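Local coordinates for putative Hit-like protein involved in cell-cycle regulation (Streptococcus mutans, PDB 3L7X), which binds zinc and, as a histidine triad (HIT) protein, probably acts on nucleotide substrates through a nucleotidylated histidine intermediate, at residues Asp37-Lys42 with Gly46-Ser51; Gly71-Ile76 with Arg104-Ala109. One frame throughout, in Å; residues are numbered along the deposited sequence.

Interaction 1: Asp37-Lys42 with Gly46-Ser51. With ZN (zinc ion), chain B.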
ATOM      1  N   ASP A  37     -14.528   9.037  19.153  1.00 26.15           N
ATOM      2  CA  ASP A  37     -14.231   7.632  19.445  1.00 26.85           C
ATOM      3  C   ASP A  37     -13.192   7.080  18.449  1.00 26.33           C
ATOM      4  O   ASP A  37     -13.265   5.895  18.041  1.00 26.56           O
ATOM      5  CB  ASP A  37     -15.477   6.748  19.396  1.00 32.02           C
ATOM      6  CG  ASP A  37     -16.427   6.992  20.562  0.50 32.13           C
ATOM      7  OD1 ASP A  37     -16.033   7.670  21.532  0.50 28.60           O
ATOM      8  OD2 ASP A  37     -17.574   6.497  20.487  0.50 34.33           O
ATOM      9  N   CYS A  38     -12.316   7.953  17.982  1.00 23.84           N
ATOM     10  CA  CYS A  38     -11.232   7.485  17.109  1.00 19.93           C
ATOM     11  C   CYS A  38      -9.855   7.615  17.744  1.00 23.32           C
ATOM     12  O   CYS A  38      -9.342   8.722  17.925  1.00 24.46           O
ATOM     13  CB  CYS A  38     -11.266   8.279  15.780  1.00 19.47           C
ATOM     14  SG  CYS A  38      -9.930   7.640  14.641  1.00 21.45           S
ATOM     15  N   LEU A  39      -9.260   6.470  18.083  1.00 22.75           N
ATOM     16  CA  LEU A  39      -7.973   6.470  18.786  1.00 28.00           C
ATOM     17  C   LEU A  39      -6.888   7.232  17.979  1.00 23.53           C
ATOM     18  O   LEU A  39      -6.060   7.962  18.560  1.00 23.76           O
ATOM     19  CB  LEU A  39      -7.489   5.023  18.950  1.00 27.93           C
ATOM     20  CG  LEU A  39      -6.071   4.951  19.524  1.00 30.36           C
ATOM     21  CD1 LEU A  39      -6.075   5.393  20.935  1.00 34.10           C
ATOM     22  CD2 LEU A  39      -5.551   3.511  19.395  1.00 35.97           C
ATOM     23  N   PHE A  40      -6.895   7.059  16.656  1.00 21.63           N
ATOM     24  CA  PHE A  40      -5.877   7.704  15.828  1.00 19.97           C
ATOM     25  C   PHE A  40      -6.065   9.231  15.758  1.00 21.34           C
ATOM     26  O   PHE A  40      -5.086   9.953  15.724  1.00 22.52           O
ATOM     27  CB  PHE A  40      -5.771   7.083  14.413  1.00 20.47           C
ATOM     28  CG  PHE A  40      -5.165   5.685  14.421  1.00 18.78           C
ATOM     29  CD1 PHE A  40      -4.844   5.053  15.633  1.00 20.23           C
ATOM     30  CD2 PHE A  40      -5.088   4.930  13.239  1.00 15.57           C
ATOM     31  CE1 PHE A  40      -4.306   3.754  15.696  1.00 18.21           C
ATOM     32  CE2 PHE A  40      -4.547   3.617  13.313  1.00 18.37           C
ATOM     33  CZ  PHE A  40      -4.155   3.027  14.512  1.00 17.94           C
ATOM     34  N   CYS A  41      -7.328   9.695  15.776  1.00 20.54           N
ATOM     35  CA  CYS A  41      -7.601  11.136  15.848  1.00 22.58           C
ATOM     36  C   CYS A  41      -7.075  11.669  17.188  1.00 26.15           C
ATOM     37  O   CYS A  41      -6.506  12.781  17.251  1.00 25.86           O
ATOM     38  CB  CYS A  41      -9.104  11.420  15.716  1.00 22.93           C
ATOM     39  SG  CYS A  41      -9.630  11.483  13.932  1.00 23.40           S
ATOM     40  N   LYS A  42      -7.262  10.880  18.240  1.00 25.07           N
ATOM     41  CA  LYS A  42      -6.764  11.314  19.557  1.00 27.57           C
ATOM     42  C   LYS A  42      -5.241  11.371  19.579  1.00 29.01           C
ATOM     43  O   LYS A  42      -4.649  12.294  20.117  1.00 29.42           O
ATOM     44  CB  LYS A  42      -7.297  10.389  20.644  1.00 26.67           C
ATOM     45  CG  LYS A  42      -8.808  10.530  20.847  1.00 26.80           C
ATOM     46  CD  LYS A  42      -9.251   9.474  21.828  1.00 35.41           C
ATOM     47  CE  LYS A  42     -10.781   9.445  21.933  1.00 46.54           C
ATOM     48  NZ  LYS A  42     -11.195   8.500  23.004  1.00 49.80           N
ATOM     49  N   GLY A  46      -2.801  14.821  19.898  1.00 32.61           N
ATOM     50  CA  GLY A  46      -1.810  14.864  20.961  1.00 35.86           C
ATOM     51  C   GLY A  46      -2.432  14.511  22.322  1.00 36.96           C
ATOM     52  O   GLY A  46      -1.785  14.661  23.384  1.00 38.54           O
ATOM     53  N   ASP A  47      -3.669  14.018  22.314  1.00 35.57           N
ATOM     54  CA  ASP A  47      -4.365  13.656  23.567  1.00 33.53           C
ATOM     55  C   ASP A  47      -3.848  12.336  24.136  1.00 36.69           C
ATOM     56  O   ASP A  47      -3.849  12.125  25.352  1.00 34.79           O
ATOM     57  CB  ASP A  47      -5.875  13.536  23.355  1.00 36.61           C
ATOM     58  CG  ASP A  47      -6.515  14.855  22.994  1.00 47.27           C
ATOM     59  OD1 ASP A  47      -5.887  15.920  23.237  1.00 53.28           O
ATOM     60  OD2 ASP A  47      -7.660  14.813  22.495  1.00 48.04           O
ATOM     61  N   ILE A  48      -3.424  11.445  23.227  1.00 33.73           N
ATOM     62  CA  ILE A  48      -2.881  10.131  23.561  1.00 33.96           C
ATOM     63  C   ILE A  48      -1.492  10.033  22.903  1.00 29.69           C
ATOM     64  O   ILE A  48      -1.336  10.474  21.771  1.00 29.21           O
ATOM     65  CB  ILE A  48      -3.797   9.045  22.953  1.00 38.31           C
ATOM     66  CG1 ILE A  48      -5.194   9.167  23.574  1.00 36.61           C
ATOM     67  CG2 ILE A  48      -3.246   7.648  23.134  1.00 38.91           C
ATOM     68  CD1 ILE A  48      -6.100   8.004  23.219  1.00 38.00           C
ATOM     69  N   PRO A  49      -0.493   9.492  23.622  1.00 32.08           N
ATOM     70  CA  PRO A  49       0.896   9.460  23.196  1.00 31.57           C
ATOM     71  C   PRO A  49       1.103   8.329  22.173  1.00 24.94           C
ATOM     72  O   PRO A  49       0.356   7.353  22.119  1.00 27.58           O
ATOM     73  CB  PRO A  49       1.681   9.104  24.473  1.00 35.58           C
ATOM     74  CG  PRO A  49       0.719   8.756  25.484  1.00 37.62           C
ATOM     75  CD  PRO A  49      -0.679   8.835  24.931  1.00 37.96           C
ATOM     76  N   SER A  50       2.126   8.510  21.364  1.00 26.31           N
ATOM     77  CA  SER A  50       2.462   7.480  20.356  1.00 25.23           C
ATOM     78  C   SER A  50       3.972   7.479  20.218  1.00 28.25           C
ATOM     79  O   SER A  50       4.639   8.438  20.639  1.00 30.29           O
ATOM     80  CB  SER A  50       1.761   7.801  19.023  1.00 29.63           C
ATOM     81  OG  SER A  50       2.261   8.982  18.449  1.00 34.64           O
ATOM     82  N   SER A  51       4.542   6.397  19.674  1.00 26.42           N
ATOM     83  CA  SER A  51       5.987   6.350  19.491  1.00 29.16           C
ATOM     84  C   SER A  51       6.328   6.907  18.131  1.00 28.50           C
ATOM     85  O   SER A  51       6.481   6.130  17.190  1.00 24.86           O
ATOM     86  CB  SER A  51       6.523   4.911  19.552  1.00 38.28           C
ATOM     87  OG  SER A  51       6.090   4.264  20.737  1.00 50.97           O
TER
HETATM   88 ZN    ZN B 140      -9.604   9.321  13.134  0.80 18.23          ZN

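Interaction 2: Gly71-Ile76 with Arg104-Ala109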
ATOM      1  N   GLY A  71      10.458  -2.583  13.946  1.00 24.05           N
ATOM      2  CA  GLY A  71      10.289  -1.385  13.156  1.00 22.22           C
ATOM      3  C   GLY A  71       8.957  -1.229  12.481  1.00 19.59           C
ATOM      4  O   GLY A  71       8.756  -0.257  11.792  1.00 20.32           O
ATOM      5  N   HIS A  72       8.028  -2.157  12.717  1.00 19.58           N
ATOM      6  CA  HIS A  72       6.675  -2.096  12.133  1.00 22.02           C
ATOM      7  C   HIS A  72       6.122  -0.719  12.493  1.00 19.46           C
ATOM      8  O   HIS A  72       6.100  -0.332  13.702  1.00 19.11           O
ATOM      9  CB  HIS A  72       5.883  -3.221  12.792  1.00 19.20           C
ATOM     10  CG  HIS A  72       4.412  -3.299  12.492  1.00 18.06           C
ATOM     11  ND1 HIS A  72       3.745  -2.704  11.419  1.00 21.25           N
ATOM     12  CD2 HIS A  72       3.476  -4.004  13.166  1.00 14.20           C
ATOM     13  CE1 HIS A  72       2.457  -3.063  11.464  1.00 12.75           C
ATOM     14  NE2 HIS A  72       2.296  -3.876  12.494  1.00 19.90           N
ATOM     15  N   THR A  73       5.668   0.025  11.454  1.00 18.05           N
ATOM     16  CA  THR A  73       5.257   1.440  11.633  1.00 19.09           C
ATOM     17  C   THR A  73       3.914   1.640  10.977  1.00 16.99           C
ATOM     18  O   THR A  73       3.638   0.969   9.946  1.00 16.99           O
ATOM     19  CB  THR A  73       6.346   2.388  10.899  1.00 20.42           C
ATOM     20  OG1 THR A  73       7.541   2.334  11.678  1.00 20.32           O
ATOM     21  CG2 THR A  73       5.893   3.839  10.852  1.00 20.72           C
ATOM     22  N   LEU A  74       3.070   2.549  11.516  1.00 18.01           N
ATOM     23  CA  LEU A  74       1.858   2.912  10.822  1.00 15.80           C
ATOM     24  C   LEU A  74       2.059   4.347  10.366  1.00 17.50           C
ATOM     25  O   LEU A  74       2.571   5.197  11.126  1.00 19.57           O
ATOM     26  CB  LEU A  74       0.567   2.916  11.719  1.00 18.06           C
ATOM     27  CG  LEU A  74       0.241   1.559  12.334  1.00 15.77           C
ATOM     28  CD1 LEU A  74      -1.104   1.636  13.059  1.00 16.86           C
ATOM     29  CD2 LEU A  74       0.123   0.430  11.203  1.00 17.13           C
ATOM     30  N   VAL A  75       1.643   4.618   9.129  1.00 17.16           N
ATOM     31  CA  VAL A  75       1.613   6.009   8.617  1.00 17.03           C
ATOM     32  C   VAL A  75       0.155   6.388   8.424  1.00 16.80           C
ATOM     33  O   VAL A  75      -0.596   5.662   7.781  1.00 16.85           O
ATOM     34  CB  VAL A  75       2.348   6.103   7.253  1.00 18.04           C
ATOM     35  CG1 VAL A  75       2.397   7.585   6.777  1.00 19.67           C
ATOM     36  CG2 VAL A  75       3.778   5.485   7.383  1.00 18.70           C
ATOM     37  N   ILE A  76      -0.268   7.481   9.085  1.00 17.46           N
ATOM     38  CA  ILE A  76      -1.676   7.887   9.003  1.00 17.88           C
ATOM     39  C   ILE A  76      -1.857   9.306   8.511  1.00 18.73           C
ATOM     40  O   ILE A  76      -1.003  10.133   8.719  1.00 21.64           O
ATOM     41  CB  ILE A  76      -2.391   7.708  10.377  1.00 17.21           C
ATOM     42  CG1 ILE A  76      -1.856   8.736  11.389  1.00 19.72           C
ATOM     43  CG2 ILE A  76      -2.133   6.292  10.921  1.00 19.39           C
ATOM     44  CD1 ILE A  76      -2.684   8.685  12.740  1.00 22.11           C
ATOM     45  N   ARG A 104      12.493   4.254   3.511  1.00 20.55           N
ATOM     46  CA  ARG A 104      13.955   4.205   3.343  1.00 22.82           C
ATOM     47  C   ARG A 104      14.613   4.352   4.705  1.00 27.38           C
ATOM     48  O   ARG A 104      15.553   3.615   5.030  1.00 25.74           O
ATOM     49  CB  ARG A 104      14.439   5.274   2.392  1.00 23.72           C
ATOM     50  CG  ARG A 104      14.230   4.863   0.936  1.00 20.81           C
ATOM     51  CD  ARG A 104      14.883   5.892  -0.018  1.00 28.32           C
ATOM     52  NE  ARG A 104      14.211   7.199  -0.108  1.00 26.67           N
ATOM     53  CZ  ARG A 104      13.248   7.470  -0.970  1.00 24.58           C
ATOM     54  NH1 ARG A 104      12.722   6.513  -1.741  1.00 26.63           N
ATOM     55  NH2 ARG A 104      12.783   8.701  -1.002  1.00 29.56           N
ATOM     56  N   ALA A 105      14.126   5.315   5.486  1.00 26.74           N
ATOM     57  CA  ALA A 105      14.689   5.534   6.836  1.00 27.50           C
ATOM     58  C   ALA A 105      14.492   4.298   7.720  1.00 25.14           C
ATOM     59  O   ALA A 105      15.384   3.882   8.455  1.00 27.95           O
ATOM     60  CB  ALA A 105      14.052   6.785   7.486  1.00 25.95           C
ATOM     61  N   LEU A 106      13.292   3.723   7.700  1.00 23.06           N
ATOM     62  CA  LEU A 106      13.042   2.516   8.464  1.00 23.46           C
ATOM     63  C   LEU A 106      13.976   1.355   8.097  1.00 26.94           C
ATOM     64  O   LEU A 106      14.486   0.611   8.945  1.00 25.21           O
ATOM     65  CB  LEU A 106      11.571   2.144   8.233  1.00 26.80           C
ATOM     66  CG  LEU A 106      10.857   1.188   9.104  1.00 28.83           C
ATOM     67  CD1 LEU A 106      10.955   1.672  10.577  1.00 29.64           C
ATOM     68  CD2 LEU A 106       9.364   1.203   8.640  1.00 25.24           C
ATOM     69  N   GLN A 107      14.177   1.182   6.803  1.00 26.86           N
ATOM     70  CA  GLN A 107      15.050   0.137   6.332  1.00 28.23           C
ATOM     71  C   GLN A 107      16.471   0.421   6.799  1.00 28.90           C
ATOM     72  O   GLN A 107      17.152  -0.482   7.256  1.00 26.10           O
ATOM     73  CB  GLN A 107      15.025   0.031   4.790  1.00 24.66           C
ATOM     74  CG  GLN A 107      16.057  -1.019   4.321  1.00 27.08           C
ATOM     75  CD  GLN A 107      16.052  -1.202   2.810  1.00 31.58           C
ATOM     76  OE1 GLN A 107      16.016  -0.211   2.042  1.00 31.22           O
ATOM     77  NE2 GLN A 107      16.129  -2.475   2.366  1.00 31.43           N
ATOM     78  N   LYS A 108      16.892   1.683   6.735  1.00 28.18           N
ATOM     79  CA  LYS A 108      18.266   2.023   7.145  1.00 35.25           C
ATOM     80  C   LYS A 108      18.441   1.763   8.655  1.00 31.99           C
ATOM     81  O   LYS A 108      19.404   1.111   9.114  1.00 32.92           O
ATOM     82  CB  LYS A 108      18.556   3.501   6.850  1.00 36.75           C
ATOM     83  CG  LYS A 108      18.753   3.848   5.372  1.00 39.76           C
ATOM     84  CD  LYS A 108      19.306   5.296   5.201  0.50 45.45           C
ATOM     85  CE  LYS A 108      18.412   6.404   5.849  0.50 49.73           C
ATOM     86  NZ  LYS A 108      17.116   6.863   5.127  1.00 39.71           N
ATOM     87  N   ALA A 109      17.504   2.284   9.447  1.00 26.41           N
ATOM     88  CA  ALA A 109      17.589   2.141  10.905  1.00 31.60           C
ATOM     89  C   ALA A 109      17.601   0.693  11.369  1.00 32.78           C
ATOM     90  O   ALA A 109      18.313   0.362  12.338  1.00 35.62           O
ATOM     91  CB  ALA A 109      16.433   2.877  11.568  1.00 31.41           C
TER

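Interaction 1: Asp37-Lys42 with Gly46-Ser51
Lys42 and Ile48 meet where the helix 39-45 of this HIT protein runs out in a Schellman motif at Gly46, whose positive phi (84°) suits glycine and turns the chain back toward the helix. The carbonyl of Lys42 is the polar centre of this ending: Asp47 N donates to Lys42 O at 3.0 Å, and Ile48 N adds a weak bond to the same oxygen. Beside this cap the Ile48 side chain folds back over the helix. Its CB points toward the helix and CG1 lies 3.8 Å from Lys42 CB. With CG1 anti to the carbonyl carbon and the chain extended beyond it (chi2 -170°), the tip CD1 settles between two helix residues, 3.7 Å from both Lys42 CB and Lys42 CD, and against Leu39 CD1. The branched aliphatic chain thus uses the methylenes of a surface lysine as its apolar wall, while Lys42 NZ leads away. At the other end of the helix Cys38 is the N-cap, its SG accepting from Cys41 N while also binding zinc; Cys41 SG is the second thiolate ligand, and His80 and His131 complete the site. Leu39, one turn before Ile43, crosses Ile48 at about a right angle, and the methyls Leu39 CD1 and Ile48 CD1 press together at 3.5 Å, closer than usual for carbons.

Interaction 2: Gly71-Ile76 with Arg104-Ala109
Leu106 reaches from the helix 99-110 to the start of the strand 73-77, and both of its methyl groups lie against the oxygens of Gly71 and Thr73, from the same side. Along 104-109 the helix first sends Arg104 outward, where NH1 bonds to the carbonyls of Leu85 and Met87 of the second subunit, a reach that suits a long side chain, while Ala105, small enough for close helix packing, lies against Ile171 of that subunit. Leu106 comes next, its CB directed toward the strand segment. CG stands anti to the backbone N (chi1 -164°), which carries the branch out from the helix: CD1 comes 3.2 Å from Gly71 O and 3.6 Å from Thr73 OG1, and CD2 lies 3.5 Å from Gly71 O. Both methyls therefore rest on oxygen atoms, by van der Waals contact alone. In the HIT fold an antiparallel sheet carries helices on its face, and here Leu106 also packs on Leu136 and Pro138 of the neighbouring strand 134-139, so a branched apolar residue fits this buried place. The oxygens it covers are tied to each other: Thr73 OG1 donates to Gly71 O at 2.9 Å, the donor lying 34° out of the carbonyl plane. Placing OG1 anti to its own carbonyl carbon (chi1 -71°) brings the hydroxyl back to that acceptor, so a buried threonine satisfies its polar group locally. Gly71, with its positive phi, suits a turn that presses close to Leu106. Farther along, Gln107 turns to another side of the helix, with NE2 bonded to Ala112 O beyond the helix end, while Lys108 packs on Glu170 and Ala109 on Ile167, both of the second subunit.

Interaction 1 is a surface contact between a helix and the loop that follows it, whereas interaction 2 is buried and joins sequence-distant strand and helix. In 37-42 with 46-51, backbone bonds close the helix end and aliphatic chains add to them; in 71-76 with 104-109, methyl groups are in van der Waals contact with oxygens already paired within their own segment. The two lie in series along the chain, yet they touch through Phe40, whose CZ is 3.7 Å from Leu74 CD1 and whose CB is 3.9 Å from Ile76 CD1. Phe40 also meets His133, the predicted nucleotidylated histidine, edge-to-face, so the zinc-bound helix lies against the strand 73-77 near the probable active site.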